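Local coordinates for protein putative DNA helicase (PDB 3DMN) that is a putative DNA helicase, this fragment being its C-terminal domain, which probably works in ATP-driven DNA unwinding as in UvrD-like relatives, at residues Ile67-Ala72 with Glu126-Glu131; Phe108-Leu113 with Cys141-His146. One frame throughout, in Å; residues are numbered along the deposited sequence.

Contact 1 (Ile67-Ala72 with Glu126-Glu131); sequences IGKSLA and ENYQRE. With ACT (acetate ion), chain E; ACT (acetate ion), chain B.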
ATOM      1  N   ILE A  67       2.578   2.574   2.878  1.00 26.98           N
ATOM      2  CA  ILE A  67       1.854   2.614   4.179  1.00 28.66           C
ATOM      3  C   ILE A  67       1.902   1.254   4.853  1.00 29.81           C
ATOM      4  O   ILE A  67       1.433   0.251   4.270  1.00 29.66           O
ATOM      5  CB  ILE A  67       0.378   3.060   4.009  1.00 28.87           C
ATOM      6  CG1 ILE A  67       0.353   4.375   3.226  1.00 29.34           C
ATOM      7  CG2 ILE A  67      -0.283   3.186   5.387  1.00 28.41           C
ATOM      8  CD1 ILE A  67      -1.057   4.981   2.944  1.00 30.51           C
ATOM      9  N   GLY A  68       2.504   1.209   6.032  1.00 30.76           N
ATOM     10  CA  GLY A  68       2.566  -0.037   6.863  1.00 30.11           C
ATOM     11  C   GLY A  68       1.547   0.116   8.004  1.00 29.17           C
ATOM     12  O   GLY A  68       1.145   1.211   8.343  1.00 29.97           O
ATOM     13  N   LYS A  69       1.137  -0.981   8.597  1.00 28.07           N
ATOM     14  CA  LYS A  69       0.068  -0.923   9.593  1.00 28.47           C
ATOM     15  C   LYS A  69       0.539  -0.242  10.855  1.00 28.85           C
ATOM     16  O   LYS A  69      -0.201   0.582  11.423  1.00 28.08           O
ATOM     17  CB  LYS A  69      -0.440  -2.325   9.910  1.00 28.96           C
ATOM     18  CG  LYS A  69      -1.579  -2.312  10.931  1.00 28.51           C
ATOM     19  CD  LYS A  69      -2.195  -3.727  11.160  1.00 30.08           C
ATOM     20  CE  LYS A  69      -1.183  -4.694  11.730  1.00 27.70           C
ATOM     21  NZ  LYS A  69      -1.867  -5.998  12.142  1.00 30.16           N
ATOM     22  N   SER A  70       1.708  -0.676  11.344  1.00 28.47           N
ATOM     23  CA  SER A  70       2.172  -0.259  12.645  1.00 27.07           C
ATOM     24  C   SER A  70       3.571   0.293  12.544  1.00 27.33           C
ATOM     25  O   SER A  70       4.285   0.019  11.562  1.00 26.51           O
ATOM     26  CB  SER A  70       2.222  -1.491  13.583  1.00 28.55           C
ATOM     27  OG  SER A  70       3.242  -2.391  13.130  1.00 28.42           O
ATOM     28  N   LEU A  71       4.013   1.014  13.589  1.00 26.80           N
ATOM     29  CA  LEU A  71       5.403   1.476  13.577  1.00 27.00           C
ATOM     30  C   LEU A  71       6.396   0.310  13.453  1.00 27.95           C
ATOM     31  O   LEU A  71       7.371   0.424  12.727  1.00 27.17           O
ATOM     32  CB  LEU A  71       5.729   2.323  14.806  1.00 27.53           C
ATOM     33  CG  LEU A  71       7.169   2.806  14.848  1.00 28.95           C
ATOM     34  CD1 LEU A  71       7.438   3.766  13.664  1.00 32.67           C
ATOM     35  CD2 LEU A  71       7.452   3.466  16.176  1.00 31.11           C
ATOM     36  N   ALA A  72       6.185  -0.773  14.199  1.00 27.78           N
ATOM     37  CA  ALA A  72       7.180  -1.870  14.243  1.00 29.00           C
ATOM     38  C   ALA A  72       7.347  -2.432  12.811  1.00 28.10           C
ATOM     39  O   ALA A  72       8.475  -2.699  12.332  1.00 28.44           O
ATOM     40  CB  ALA A  72       6.703  -2.958  15.169  1.00 29.70           C
ATOM     41  N   GLU A 126      -2.086 -12.396   8.545  1.00 30.55           N
ATOM     42  CA  GLU A 126      -1.738 -12.118   9.933  1.00 32.78           C
ATOM     43  C   GLU A 126      -2.069 -10.685  10.307  1.00 31.60           C
ATOM     44  O   GLU A 126      -2.544 -10.421  11.426  1.00 32.96           O
ATOM     45  CB  GLU A 126      -0.263 -12.384  10.186  1.00 33.79           C
ATOM     46  CG  GLU A 126      -0.015 -12.310  11.683  1.00 39.53           C
ATOM     47  CD  GLU A 126       1.363 -12.724  12.063  1.00 46.40           C
ATOM     48  OE1 GLU A 126       2.112 -13.200  11.178  1.00 49.13           O
ATOM     49  OE2 GLU A 126       1.686 -12.545  13.257  1.00 49.46           O
ATOM     50  N   ASN A 127      -1.806  -9.769   9.378  1.00 30.09           N
ATOM     51  CA  ASN A 127      -1.965  -8.343   9.662  1.00 29.75           C
ATOM     52  C   ASN A 127      -3.404  -7.852   9.537  1.00 30.22           C
ATOM     53  O   ASN A 127      -3.782  -6.824  10.182  1.00 31.63           O
ATOM     54  CB  ASN A 127      -1.064  -7.507   8.727  1.00 28.44           C
ATOM     55  CG  ASN A 127       0.378  -7.468   9.213  1.00 32.49           C
ATOM     56  OD1 ASN A 127       1.321  -7.486   8.400  1.00 40.71           O
ATOM     57  ND2 ASN A 127       0.550  -7.356  10.513  1.00 28.89           N
ATOM     58  N   TYR A 128      -4.191  -8.507   8.670  1.00 30.27           N
ATOM     59  CA  TYR A 128      -5.537  -8.038   8.425  1.00 30.46           C
ATOM     60  C   TYR A 128      -6.463  -9.234   8.415  1.00 31.11           C
ATOM     61  O   TYR A 128      -6.918  -9.658   7.359  1.00 30.85           O
ATOM     62  CB  TYR A 128      -5.583  -7.264   7.091  1.00 31.39           C
ATOM     63  CG  TYR A 128      -4.760  -6.001   7.124  1.00 31.77           C
ATOM     64  CD1 TYR A 128      -5.290  -4.795   7.640  1.00 29.39           C
ATOM     65  CD2 TYR A 128      -3.458  -5.980   6.621  1.00 30.74           C
ATOM     66  CE1 TYR A 128      -4.525  -3.636   7.679  1.00 30.63           C
ATOM     67  CE2 TYR A 128      -2.659  -4.790   6.656  1.00 31.04           C
ATOM     68  CZ  TYR A 128      -3.214  -3.624   7.177  1.00 30.95           C
ATOM     69  OH  TYR A 128      -2.441  -2.463   7.203  1.00 32.09           O
ATOM     70  N   GLN A 129      -6.765  -9.742   9.624  1.00 31.62           N
ATOM     71  CA  GLN A 129      -7.492 -10.962   9.800  1.00 33.63           C
ATOM     72  C   GLN A 129      -8.925 -10.687  10.266  1.00 32.29           C
ATOM     73  O   GLN A 129      -9.849 -11.427   9.942  1.00 32.43           O
ATOM     74  CB  GLN A 129      -6.775 -11.787  10.900  1.00 35.02           C
ATOM     75  CG  GLN A 129      -7.533 -12.964  11.431  1.00 41.13           C
ATOM     76  CD  GLN A 129      -7.328 -14.178  10.569  1.00 48.48           C
ATOM     77  OE1 GLN A 129      -6.246 -14.780  10.575  1.00 50.81           O
ATOM     78  NE2 GLN A 129      -8.355 -14.555   9.827  1.00 50.85           N
ATOM     79  N   ARG A 130      -9.113  -9.597  11.004  1.00 30.50           N
ATOM     80  CA  ARG A 130     -10.368  -9.406  11.722  1.00 30.88           C
ATOM     81  C   ARG A 130     -11.327  -8.545  10.945  1.00 29.03           C
ATOM     82  O   ARG A 130     -10.920  -7.596  10.276  1.00 29.11           O
ATOM     83  CB  ARG A 130     -10.112  -8.746  13.092  1.00 30.43           C
ATOM     84  CG  ARG A 130      -9.189  -9.559  13.951  1.00 31.17           C
ATOM     85  CD  ARG A 130      -9.169  -8.996  15.377  1.00 29.95           C
ATOM     86  NE  ARG A 130     -10.457  -9.091  16.047  1.00 31.37           N
ATOM     87  CZ  ARG A 130     -10.950 -10.182  16.616  1.00 32.44           C
ATOM     88  NH1 ARG A 130     -10.252 -11.334  16.600  1.00 32.97           N
ATOM     89  NH2 ARG A 130     -12.134 -10.123  17.217  1.00 32.91           N
ATOM     90  N   GLU A 131     -12.626  -8.845  11.082  1.00 28.84           N
ATOM     91  CA  GLU A 131     -13.644  -8.004  10.480  1.00 28.48           C
ATOM     92  C   GLU A 131     -13.504  -6.558  10.911  1.00 28.38           C
ATOM     93  O   GLU A 131     -13.759  -5.638  10.116  1.00 28.12           O
ATOM     94  CB  GLU A 131     -15.044  -8.484  10.796  1.00 30.46           C
ATOM     95  CG  GLU A 131     -15.340  -9.803  10.090  1.00 32.46           C
ATOM     96  CD  GLU A 131     -15.439  -9.644   8.570  1.00 34.22           C
ATOM     97  OE1 GLU A 131     -16.275  -8.854   8.097  1.00 34.57           O
ATOM     98  OE2 GLU A 131     -14.649 -10.307   7.879  1.00 38.12           O
TER
HETATM   99  C   ACT E   4       0.710  -7.089  13.992  1.00 24.01           C
HETATM  100  O   ACT E   4       0.680  -5.842  13.847  1.00 26.31           O
HETATM  101  OXT ACT E   4      -0.203  -7.778  13.446  1.00 23.09           O
HETATM  102  CH3 ACT E   4       1.801  -7.648  14.823  1.00 25.46           C
HETATM  103  C   ACT B   1      -0.020 -14.624   6.368  1.00 14.08           C
HETATM  104  O   ACT B   1      -0.680 -14.278   5.385  1.00 19.21           O
HETATM  105  OXT ACT B   1      -0.224 -14.161   7.503  1.00 20.28           O
HETATM  106  CH3 ACT B   1       0.993 -15.557   6.090  1.00 14.73           C
HETATM  107  O   HOH W   1      -0.111  -2.106   5.603  1.00 19.62           O

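Contact 2 (Phe108-Leu113 with Cys141-His146); sequences FLAKGL and CSRAMH. With ACT (acetate ion), chain G.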
ATOM      1  N   PHE A 108      -1.466   5.183  11.060  1.00 26.81           N
ATOM      2  CA  PHE A 108      -1.968   6.264  11.930  1.00 28.73           C
ATOM      3  C   PHE A 108      -1.406   7.651  11.639  1.00 30.35           C
ATOM      4  O   PHE A 108      -1.891   8.656  12.230  1.00 33.22           O
ATOM      5  CB  PHE A 108      -1.763   5.895  13.424  1.00 28.90           C
ATOM      6  CG  PHE A 108      -0.352   5.578  13.787  1.00 28.97           C
ATOM      7  CD1 PHE A 108       0.070   4.240  13.899  1.00 28.11           C
ATOM      8  CD2 PHE A 108       0.575   6.595  14.009  1.00 30.56           C
ATOM      9  CE1 PHE A 108       1.374   3.909  14.257  1.00 27.36           C
ATOM     10  CE2 PHE A 108       1.896   6.300  14.359  1.00 29.79           C
ATOM     11  CZ  PHE A 108       2.306   4.926  14.501  1.00 30.53           C
ATOM     12  N   LEU A 109      -0.379   7.728  10.799  1.00 31.42           N
ATOM     13  CA  LEU A 109       0.170   9.045  10.468  1.00 34.23           C
ATOM     14  C   LEU A 109      -0.272   9.490   9.112  1.00 36.48           C
ATOM     15  O   LEU A 109       0.106  10.585   8.673  1.00 38.12           O
ATOM     16  CB  LEU A 109       1.683   9.114  10.546  1.00 34.37           C
ATOM     17  CG  LEU A 109       2.296   9.068  11.935  1.00 35.16           C
ATOM     18  CD1 LEU A 109       3.824   9.207  11.830  1.00 37.37           C
ATOM     19  CD2 LEU A 109       1.682  10.106  12.887  1.00 38.27           C
ATOM     20  N   ALA A 110      -1.054   8.660   8.448  1.00 36.83           N
ATOM     21  CA  ALA A 110      -1.456   8.986   7.095  1.00 38.84           C
ATOM     22  C   ALA A 110      -2.711   9.872   7.128  1.00 39.68           C
ATOM     23  O   ALA A 110      -3.243  10.259   6.082  1.00 40.16           O
ATOM     24  CB  ALA A 110      -1.646   7.723   6.284  1.00 37.94           C
ATOM     25  N   LYS A 111      -3.179  10.185   8.345  1.00 40.43           N
ATOM     26  CA  LYS A 111      -4.429  10.912   8.561  1.00 42.30           C
ATOM     27  C   LYS A 111      -4.425  12.227   7.800  1.00 41.25           C
ATOM     28  O   LYS A 111      -3.498  13.036   7.960  1.00 42.39           O
ATOM     29  CB  LYS A 111      -4.615  11.177  10.070  1.00 42.90           C
ATOM     30  CG  LYS A 111      -5.871  11.956  10.456  1.00 44.98           C
ATOM     31  CD  LYS A 111      -5.807  12.364  11.931  1.00 45.69           C
ATOM     32  CE  LYS A 111      -7.104  13.033  12.378  1.00 48.97           C
ATOM     33  NZ  LYS A 111      -6.821  14.226  13.232  1.00 50.80           N
ATOM     34  N   GLY A 112      -5.455  12.427   6.986  1.00 41.02           N
ATOM     35  CA  GLY A 112      -5.626  13.661   6.219  1.00 40.80           C
ATOM     36  C   GLY A 112      -4.697  13.754   5.032  1.00 40.02           C
ATOM     37  O   GLY A 112      -4.489  14.855   4.505  1.00 41.60           O
ATOM     38  N   LEU A 113      -4.127  12.615   4.616  1.00 37.99           N
ATOM     39  CA  LEU A 113      -3.136  12.627   3.525  1.00 35.87           C
ATOM     40  C   LEU A 113      -3.658  11.883   2.314  1.00 35.16           C
ATOM     41  O   LEU A 113      -4.404  10.934   2.443  1.00 35.23           O
ATOM     42  CB  LEU A 113      -1.806  12.012   3.966  1.00 36.38           C
ATOM     43  CG  LEU A 113      -1.084  12.703   5.149  1.00 36.50           C
ATOM     44  CD1 LEU A 113       0.279  12.056   5.384  1.00 36.69           C
ATOM     45  CD2 LEU A 113      -0.977  14.201   4.951  1.00 39.22           C
ATOM     46  N   CYS A 141      -5.963   1.942   1.871  1.00 29.07           N
ATOM     47  CA  CYS A 141      -5.992   1.813   0.420  1.00 29.13           C
ATOM     48  C   CYS A 141      -6.574   3.080  -0.212  1.00 29.19           C
ATOM     49  O   CYS A 141      -6.145   3.472  -1.309  1.00 29.54           O
ATOM     50  CB  CYS A 141      -6.827   0.593   0.035  1.00 30.06           C
ATOM     51  SG  CYS A 141      -6.038  -0.966   0.383  1.00 30.78           S
ATOM     52  N   SER A 142      -7.514   3.724   0.488  1.00 28.43           N
ATOM     53  CA  SER A 142      -8.223   4.883  -0.030  0.50 28.65           C
ATOM     54  C   SER A 142      -7.331   6.146  -0.084  1.00 28.50           C
ATOM     55  O   SER A 142      -7.735   7.166  -0.640  1.00 30.12           O
ATOM     56  CB  SER A 142      -9.526   5.121   0.753  0.50 28.43           C
ATOM     57  OG  SER A 142     -10.435   4.037   0.555  0.50 25.91           O
ATOM     58  N   ARG A 143      -6.123   6.062   0.500  1.00 29.82           N
ATOM     59  CA  ARG A 143      -5.154   7.173   0.440  1.00 30.89           C
ATOM     60  C   ARG A 143      -4.576   7.317  -0.962  1.00 29.99           C
ATOM     61  O   ARG A 143      -3.986   8.346  -1.265  1.00 31.24           O
ATOM     62  CB  ARG A 143      -4.004   6.969   1.410  1.00 31.47           C
ATOM     63  CG  ARG A 143      -4.449   6.744   2.849  1.00 34.66           C
ATOM     64  CD  ARG A 143      -4.578   8.016   3.563  1.00 35.87           C
ATOM     65  NE  ARG A 143      -5.094   7.841   4.919  1.00 40.42           N
ATOM     66  CZ  ARG A 143      -5.824   8.766   5.529  1.00 41.14           C
ATOM     67  NH1 ARG A 143      -6.102   9.912   4.899  1.00 41.61           N
ATOM     68  NH2 ARG A 143      -6.285   8.551   6.767  1.00 42.42           N
ATOM     69  N   ALA A 144      -4.690   6.263  -1.786  1.00 28.33           N
ATOM     70  CA  ALA A 144      -4.131   6.306  -3.158  1.00 27.96           C
ATOM     71  C   ALA A 144      -5.050   7.028  -4.093  1.00 28.12           C
ATOM     72  O   ALA A 144      -6.249   6.682  -4.214  1.00 27.80           O
ATOM     73  CB  ALA A 144      -3.924   4.862  -3.723  1.00 28.28           C
HETATM   74  N   MSE A 145      -4.475   7.982  -4.816  1.00 27.99           N
HETATM   75  CA  MSE A 145      -5.256   8.758  -5.773  1.00 29.45           C
HETATM   76  C   MSE A 145      -5.220   8.094  -7.141  1.00 29.26           C
HETATM   77  O   MSE A 145      -6.268   7.994  -7.807  1.00 31.39           O
HETATM   78  CB  MSE A 145      -4.784  10.217  -5.833  1.00 29.97           C
HETATM   79  CG  MSE A 145      -5.018  10.966  -4.552  1.00 30.96           C
HETATM   80 SE   MSE A 145      -6.931  11.087  -4.029  0.60 37.90          SE
HETATM   81  CE  MSE A 145      -6.993   9.752  -2.573  1.00 36.23           C
ATOM     82  N   HIS A 146      -4.046   7.634  -7.568  1.00 28.77           N
ATOM     83  CA  HIS A 146      -3.850   7.262  -8.981  1.00 28.01           C
ATOM     84  C   HIS A 146      -3.337   5.822  -9.180  1.00 28.21           C
ATOM     85  O   HIS A 146      -3.760   5.141 -10.105  1.00 29.52           O
ATOM     86  CB  HIS A 146      -2.955   8.304  -9.695  1.00 29.10           C
ATOM     87  CG  HIS A 146      -3.487   9.716  -9.571  1.00 30.83           C
ATOM     88  ND1 HIS A 146      -2.738  10.773  -9.079  1.00 37.42           N
ATOM     89  CD2 HIS A 146      -4.720  10.223  -9.819  1.00 35.68           C
ATOM     90  CE1 HIS A 146      -3.482  11.865  -9.046  1.00 36.32           C
ATOM     91  NE2 HIS A 146      -4.685  11.563  -9.501  1.00 37.00           N
TER
HETATM   92  C   ACT G   6      -4.824   5.390   7.359  1.00 35.33           C
HETATM   93  O   ACT G   6      -5.245   6.506   7.741  1.00 35.84           O
HETATM   94  OXT ACT G   6      -4.210   5.371   6.295  1.00 36.05           O
HETATM   95  CH3 ACT G   6      -5.078   4.161   8.147  1.00 34.97           C
HETATM   96  O   HOH W   2      -7.929  11.028   7.433  1.00 43.25           O

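Contact 1 (Ile67-Ala72 with Glu126-Glu131)
In this RecA-like parallel sheet two loops leaving the C-terminal ends of neighbouring strands meet here: K69, just past strand 64-68, reaches across to N127 and Y128 in the loop that follows strand 118-121. K69 NZ donates to the backbone O of N127 at 2.9 Å, lying in the carbonyl plane on a lone pair, with a C=O...donor angle of 112°, so the ammonium comes in from the flank of the carbonyl. The same NZ donates to OXT of an acetate of chain E at 2.8 Å, and two oxygens thus share it. CG stands anti to the backbone N (chi1 -179°), which sends the chain across to the other loop, and a single bend at chi3 (63°) turns NZ onto the carbonyl. On the way the aliphatic part slides along Y128 in the opposite sense to the phenol, with K69 CB 3.4 Å from Y128 OH and K69 CD 4.1 Å from Y128 CZ. NZ itself sits 5.5 Å from the ring centroid of Y128, almost on the ring normal, at most a weak cation-pi attraction. The phenol OH donates to a water at 2.8 Å from Y128 OH, and this water donates in turn to I67 O. An alanine at K69 is likely to leave the N127 carbonyl without its ammonium mate and open a gap beside the Y128 ring. L136 of helix 134-141 packs against both K69 and Y128, and I140 against Y128, while S70 caps helix 71-82 through E73 N and I67 pairs with strand 118-121.

Contact 2 (Phe108-Leu113 with Cys141-His146)
The guanidinium of R143 turns one face to the backbone of the turn A110-L113, with A110 O standing over the centre of that face, 3.0 Å from R143 CZ. That carbonyl accepts no hydrogen bond from R143, since the N-H groups point past it within their own plane; its bond comes from L113 N, which closes the type II turn at 2.9 Å from A110 O. R143 instead donates from NH1 to L113 O, 3.2 Å away, with an N-H...acceptor angle of 155°; the oxygen is tilted somewhat from the guanidinium plane, and the bond uses one of its lone pairs. R143 CD also rests 3.1 Å from L113 O, and A110 CB lies 3.7 Å from R143 NE. At the planar edge an acetate of chain G takes NE through OXT at 3.0 Å from R143 NE, nearly straight, and its other oxygen stands beside NH2 at a separation too short to be trusted. A water receives R143 NH2 at 3.0 Å and also G112 N, linking the guanidinium to the turn. The bend at chi2 (-89°) brings the guanidinium alongside the turn, and G112 takes the positive phi (75°) that suits a glycine.

The K111-G112-L113 sequence followed by E114 and F115 resembles helicase motif V of UvrD-like proteins, and the S142-R143-A144 region resembles motif VI, whose arginine in relatives contacts the gamma-phosphate of ATP; an acetate held by R143 is consistent with an anion site there. Further out, a type I turn from C141 to A144 presents R143, whose backbone bonds to F115. H146 ND1 reaches D116 OD1, and A144 packs on I11 of helix 9-16 and on V118 of strand 118-121.

In the fold
The centres of contacts 1 and 2 lie about 15 Å apart, and the two touch directly: I67 CD1 packs 3.8 Å from R143 CG, and L71 N comes 4.0 Å from F108 CE1. Their segments alternate along the chain, and helix 134-141 runs from near the end of segment 126-131 into segment 141-146. Strand 64-68, which leads into contact 1, lies between the strands 102-106 and 118-121 that bracket segment 108-113; K69 O also accepts from S107 OG, just ahead of that segment. R143 probably stands at the position of the motif VI arginine, and both contacts, each with a basic side chain holding an acetate, may border the nucleotide site, as in relatives; none is bound here.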